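Local coordinates for protein phosphonate monoester hydrolase (Ruegeria pomeroyi, PDB 4UPK) that belongs to the sulfatase family, within the alkaline phosphatase clan of hydrolytic enzymes, at residues N202-T214 with Y239-N253. Sequence-based numbering, arbitrary orientation.
Sequences NGPAMYRAEDSDT and YIRPHPPLVAPAPYN
Ala205 and Pro249 bring two irregular backbones within 4.5 Å, CA to CA, where Ala205 N donates to Ala248 O; the loop leading into helix 213-224 here lies along the one leaving strand 234-239. Water carries much of the remaining backbone pairing: one molecule joins Gly203 O to Ala248 N, a second Tyr207 O to Ala250 N, a third Ala209 N to Ala250 O. Asn253 closes one end, its ND2 giving Asn202 O a bond of 2.9 Å that is fairly straight and lies in the carbonyl plane. Beyond these polar links the Pro249 ring packs against the turn of the other segment, with CB 3.6 Å from Tyr207 O and CG against Ala209 and Ser212, while Val247 CG2 packs on Ala205 CB at 3.7 Å. At the other end Arg241 bends at chi2 (-52°) beside Thr214, bringing NE to Asp213 OD2 at 2.6 Å, on the syn lone pair; NH2 adds a weak second bond to that oxygen. The carboxylate and guanidinium planes stand 75° apart, so this is no flat two-by-two salt bridge. Arg241 NH1 turns back to Pro245 O at 2.9 Å, nearly straight (171°), which, with the NE bond, helps set the guanidinium's rotation. Both Asp213 and Arg241 are buried, and their pairing probably favours the charged forms of both, tying the start of the helix to the loop beyond the strand.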
loop_
_atom_site.group_PDB
_atom_site.type_symbol
_atom_site.label_atom_id
_atom_site.label_comp_id
_atom_site.label_asym_id
_atom_site.label_seq_id
_atom_site.Cartn_x
_atom_site.Cartn_y
_atom_site.Cartn_z
ATOM N N ASN A 202 41.323 27.132 19.095
ATOM C CA ASN A 202 41.529 25.742 19.521
ATOM C C ASN A 202 41.359 25.584 21.032
ATOM O O ASN A 202 42.004 24.731 21.658
ATOM C CB ASN A 202 42.857 25.160 19.008
ATOM C CG ASN A 202 44.093 25.896 19.438
ATOM O OD1 ASN A 202 44.038 26.942 20.104
ATOM N ND2 ASN A 202 45.244 25.339 19.061
ATOM N N GLY A 203 40.463 26.400 21.595
ATOM C CA GLY A 203 40.097 26.336 23.002
ATOM C C GLY A 203 39.445 24.989 23.282
ATOM O O GLY A 203 38.803 24.414 22.393
ATOM N N PRO A 204 39.659 24.403 24.470
ATOM C CA PRO A 204 39.020 23.097 24.761
ATOM C C PRO A 204 37.480 23.170 24.752
ATOM O O PRO A 204 36.912 24.224 25.012
ATOM C CB PRO A 204 39.570 22.733 26.148
ATOM C CG PRO A 204 39.918 24.033 26.774
ATOM C CD PRO A 204 40.393 24.924 25.644
ATOM N N ALA A 205 36.802 22.077 24.425
ATOM C CA ALA A 205 35.338 22.063 24.432
ATOM C C ALA A 205 34.803 22.265 25.862
ATOM O O ALA A 205 35.515 21.979 26.824
ATOM C CB ALA A 205 34.823 20.756 23.847
ATOM N N MET A 206 33.570 22.795 25.984
ATOM C CA MET A 206 32.823 23.052 27.233
ATOM C C MET A 206 32.749 21.764 28.083
ATOM O O MET A 206 32.846 21.810 29.308
ATOM C CB MET A 206 31.392 23.562 26.882
ATOM C CG MET A 206 30.362 23.521 28.044
ATOM S SD MET A 206 28.622 23.239 27.519
ATOM C CE MET A 206 28.660 21.479 27.233
ATOM N N TYR A 207 32.575 20.621 27.407
ATOM C CA TYR A 207 32.462 19.291 28.007
ATOM C C TYR A 207 33.819 18.586 28.109
ATOM O O TYR A 207 34.687 18.763 27.245
ATOM C CB TYR A 207 31.438 18.425 27.221
ATOM C CG TYR A 207 31.595 18.517 25.717
ATOM C CD1 TYR A 207 32.498 17.700 25.037
ATOM C CD2 TYR A 207 30.851 19.431 24.972
ATOM C CE1 TYR A 207 32.657 17.792 23.651
ATOM C CE2 TYR A 207 31.031 19.558 23.595
ATOM C CZ TYR A 207 31.926 18.730 22.936
ATOM O OH TYR A 207 32.079 18.845 21.576
ATOM N N ARG A 208 33.989 17.783 29.161
ATOM C CA ARG A 208 35.198 16.970 29.368
ATOM C C ARG A 208 35.155 15.827 28.347
ATOM O O ARG A 208 34.078 15.540 27.812
ATOM C CB ARG A 208 35.270 16.410 30.804
ATOM C CG ARG A 208 35.380 17.503 31.862
ATOM C CD ARG A 208 35.231 16.977 33.282
ATOM N NE ARG A 208 36.417 16.236 33.702
ATOM C CZ ARG A 208 36.401 15.148 34.468
ATOM N NH1 ARG A 208 35.250 14.664 34.925
ATOM N NH2 ARG A 208 37.534 14.528 34.773
ATOM N N ALA A 209 36.315 15.206 28.053
ATOM C CA ALA A 209 36.440 14.098 27.100
ATOM C C ALA A 209 35.479 12.940 27.390
ATOM O O ALA A 209 34.864 12.429 26.462
ATOM C CB ALA A 209 37.876 13.592 27.052
ATOM N N GLU A 210 35.307 12.561 28.675
ATOM C CA GLU A 210 34.404 11.481 29.062
ATOM C C GLU A 210 32.925 11.837 28.855
ATOM O O GLU A 210 32.078 10.939 28.917
ATOM C CB GLU A 210 34.675 11.013 30.514
ATOM C CG GLU A 210 34.654 12.129 31.540
ATOM C CD GLU A 210 36.033 12.619 31.946
ATOM O OE1 GLU A 210 36.712 13.283 31.127
ATOM O OE2 GLU A 210 36.434 12.337 33.099
ATOM N N ASP A 211 32.618 13.130 28.610
ATOM C CA ASP A 211 31.257 13.617 28.382
ATOM C C ASP A 211 30.995 14.063 26.926
ATOM O O ASP A 211 29.943 14.638 26.632
ATOM C CB ASP A 211 30.918 14.733 29.386
ATOM C CG ASP A 211 30.879 14.240 30.815
ATOM O OD1 ASP A 211 30.376 13.121 31.044
ATOM O OD2 ASP A 211 31.326 14.975 31.701
ATOM N N SER A 212 31.963 13.798 26.032
ATOM C CA SER A 212 31.905 14.191 24.623
ATOM C C SER A 212 30.875 13.400 23.825
ATOM O O SER A 212 30.434 12.343 24.259
ATOM C CB SER A 212 33.286 14.088 23.978
ATOM O OG SER A 212 33.546 12.792 23.456
ATOM N N ASP A 213 30.510 13.927 22.658
ATOM C CA ASP A 213 29.597 13.299 21.701
ATOM C C ASP A 213 30.104 11.919 21.257
ATOM O O ASP A 213 29.323 10.966 21.286
ATOM C CB ASP A 213 29.326 14.238 20.505
ATOM C CG ASP A 213 30.512 14.957 19.874
ATOM O OD1 ASP A 213 31.675 14.761 20.355
ATOM O OD2 ASP A 213 30.290 15.707 18.899
ATOM N N THR A 214 31.438 11.800 20.936
ATOM C CA THR A 214 32.133 10.553 20.572
ATOM C C THR A 214 32.066 9.521 21.695
ATOM O O THR A 214 31.699 8.377 21.428
ATOM C CB THR A 214 33.588 10.846 20.148
ATOM O OG1 THR A 214 33.579 11.772 19.052
ATOM C CG2 THR A 214 34.375 9.577 19.780
ATOM N N TYR A 239 29.673 7.793 13.887
ATOM C CA TYR A 239 30.371 8.893 14.534
ATOM C C TYR A 239 30.388 10.087 13.607
ATOM O O TYR A 239 30.869 9.982 12.482
ATOM C CB TYR A 239 31.823 8.503 14.861
ATOM C CG TYR A 239 31.960 7.393 15.875
ATOM C CD1 TYR A 239 31.816 7.646 17.234
ATOM C CD2 TYR A 239 32.292 6.094 15.479
ATOM C CE1 TYR A 239 31.979 6.636 18.181
ATOM C CE2 TYR A 239 32.470 5.076 16.417
ATOM C CZ TYR A 239 32.316 5.356 17.773
ATOM O OH TYR A 239 32.508 4.396 18.732
ATOM N N ILE A 240 29.874 11.216 14.087
ATOM C CA ILE A 240 29.853 12.476 13.369
ATOM C C ILE A 240 31.249 13.056 13.248
ATOM O O ILE A 240 31.624 13.511 12.179
ATOM C CB ILE A 240 28.810 13.480 13.976
ATOM C CG1 ILE A 240 28.605 14.726 13.064
ATOM C CG2 ILE A 240 29.115 13.868 15.429
ATOM C CD1 ILE A 240 28.009 14.368 11.642
ATOM N N ARG A 241 32.025 13.014 14.359
ATOM C CA ARG A 241 33.390 13.494 14.460
ATOM C C ARG A 241 34.355 12.657 13.626
ATOM O O ARG A 241 34.189 11.435 13.588
ATOM C CB ARG A 241 33.857 13.528 15.931
ATOM C CG ARG A 241 33.021 14.413 16.850
ATOM C CD ARG A 241 32.828 15.815 16.335
ATOM N NE ARG A 241 32.171 16.656 17.329
ATOM C CZ ARG A 241 32.147 17.986 17.298
ATOM N NH1 ARG A 241 32.784 18.649 16.338
ATOM N NH2 ARG A 241 31.512 18.662 18.240
ATOM N N PRO A 242 35.378 13.268 12.957
ATOM C CA PRO A 242 35.683 14.720 12.849
ATOM C C PRO A 242 34.726 15.429 11.893
ATOM O O PRO A 242 34.499 14.951 10.782
ATOM C CB PRO A 242 37.137 14.717 12.355
ATOM C CG PRO A 242 37.219 13.471 11.478
ATOM C CD PRO A 242 36.328 12.453 12.150
ATOM N N HIS A 243 34.094 16.514 12.338
ATOM C CA HIS A 243 33.081 17.227 11.533
ATOM C C HIS A 243 32.814 18.586 12.182
ATOM O O HIS A 243 32.810 18.646 13.417
ATOM C CB HIS A 243 31.761 16.415 11.528
ATOM C CG HIS A 243 30.698 16.838 10.559
ATOM N ND1 HIS A 243 29.896 17.951 10.797
ATOM C CD2 HIS A 243 30.233 16.200 9.460
ATOM C CE1 HIS A 243 29.041 18.002 9.782
ATOM N NE2 HIS A 243 29.197 16.965 8.960
ATOM N N PRO A 244 32.569 19.676 11.389
ATOM C CA PRO A 244 32.261 20.980 12.003
ATOM C C PRO A 244 30.976 20.930 12.857
ATOM O O PRO A 244 30.135 20.066 12.607
ATOM C CB PRO A 244 32.111 21.912 10.783
ATOM C CG PRO A 244 31.822 21.025 9.631
ATOM C CD PRO A 244 32.557 19.766 9.908
ATOM N N PRO A 245 30.760 21.827 13.854
ATOM C CA PRO A 245 31.636 22.923 14.321
ATOM C C PRO A 245 32.834 22.316 15.019
ATOM O O PRO A 245 32.675 21.559 15.978
ATOM C CB PRO A 245 30.734 23.735 15.272
ATOM C CG PRO A 245 29.326 23.215 15.056
ATOM C CD PRO A 245 29.521 21.786 14.648
ATOM N N LEU A 246 34.024 22.578 14.462
ATOM C CA LEU A 246 35.296 22.061 14.943
ATOM C C LEU A 246 35.659 22.533 16.346
ATOM O O LEU A 246 35.976 23.701 16.568
ATOM C CB LEU A 246 36.447 22.318 13.946
ATOM C CG LEU A 246 36.366 21.601 12.587
ATOM C CD1 LEU A 246 37.503 22.051 11.685
ATOM C CD2 LEU A 246 36.406 20.070 12.758
ATOM N N VAL A 247 35.561 21.600 17.295
ATOM C CA VAL A 247 35.891 21.758 18.698
ATOM C C VAL A 247 36.241 20.375 19.224
ATOM O O VAL A 247 35.563 19.411 18.882
ATOM C CB VAL A 247 34.801 22.521 19.535
ATOM C CG1 VAL A 247 33.483 21.741 19.674
ATOM C CG2 VAL A 247 35.347 22.962 20.887
ATOM N N ALA A 248 37.320 20.273 20.020
ATOM C CA ALA A 248 37.759 19.006 20.598
ATOM C C ALA A 248 37.907 19.124 22.104
ATOM O O ALA A 248 38.380 20.162 22.581
ATOM C CB ALA A 248 39.065 18.541 19.956
ATOM N N PRO A 249 37.467 18.103 22.894
ATOM C CA PRO A 249 37.656 18.196 24.349
ATOM C C PRO A 249 39.135 17.997 24.739
ATOM O O PRO A 249 39.892 17.384 23.972
ATOM C CB PRO A 249 36.751 17.084 24.872
ATOM C CG PRO A 249 36.806 16.043 23.815
ATOM C CD PRO A 249 36.880 16.797 22.513
ATOM N N ALA A 250 39.558 18.559 25.894
ATOM C CA ALA A 250 40.937 18.428 26.405
ATOM C C ALA A 250 41.280 16.917 26.582
ATOM O O ALA A 250 40.426 16.183 27.084
ATOM C CB ALA A 250 41.082 19.162 27.734
ATOM N N PRO A 251 42.440 16.401 26.105
ATOM C CA PRO A 251 43.613 17.103 25.550
ATOM C C PRO A 251 43.702 17.193 24.026
ATOM O O PRO A 251 44.702 17.710 23.502
ATOM C CB PRO A 251 44.763 16.254 26.091
ATOM C CG PRO A 251 44.225 14.852 26.011
ATOM C CD PRO A 251 42.743 14.968 26.324
ATOM N N TYR A 252 42.678 16.664 23.306
ATOM C CA TYR A 252 42.647 16.604 21.848
ATOM C C TYR A 252 42.748 17.905 21.112
ATOM O O TYR A 252 43.244 17.905 19.981
ATOM C CB TYR A 252 41.414 15.844 21.371
ATOM C CG TYR A 252 41.320 14.445 21.932
ATOM C CD1 TYR A 252 42.051 13.394 21.372
ATOM C CD2 TYR A 252 40.501 14.168 23.022
ATOM C CE1 TYR A 252 41.978 12.101 21.903
ATOM C CE2 TYR A 252 40.429 12.891 23.566
ATOM C CZ TYR A 252 41.161 11.856 23.000
ATOM O OH TYR A 252 41.011 10.591 23.523
ATOM N N ASN A 253 42.225 19.000 21.722
ATOM C CA ASN A 253 42.142 20.342 21.143
ATOM C C ASN A 253 43.499 20.903 20.685
ATOM O O ASN A 253 43.576 21.539 19.640
ATOM C CB ASN A 253 41.437 21.299 22.132
ATOM C CG ASN A 253 42.179 21.512 23.433
ATOM O OD1 ASN A 253 42.559 20.574 24.147
ATOM N ND2 ASN A 253 42.401 22.759 23.777
HETATM O O HOH W 1 45.622 22.461 18.000
HETATM O O HOH W 2 38.992 22.827 20.064
HETATM O O HOH W 3 37.383 19.789 27.169
HETATM O O HOH W 4 34.233 17.951 20.764
HETATM O O HOH W 5 38.622 16.229 29.128
HETATM O O HOH W 6 31.473 11.484 17.038
#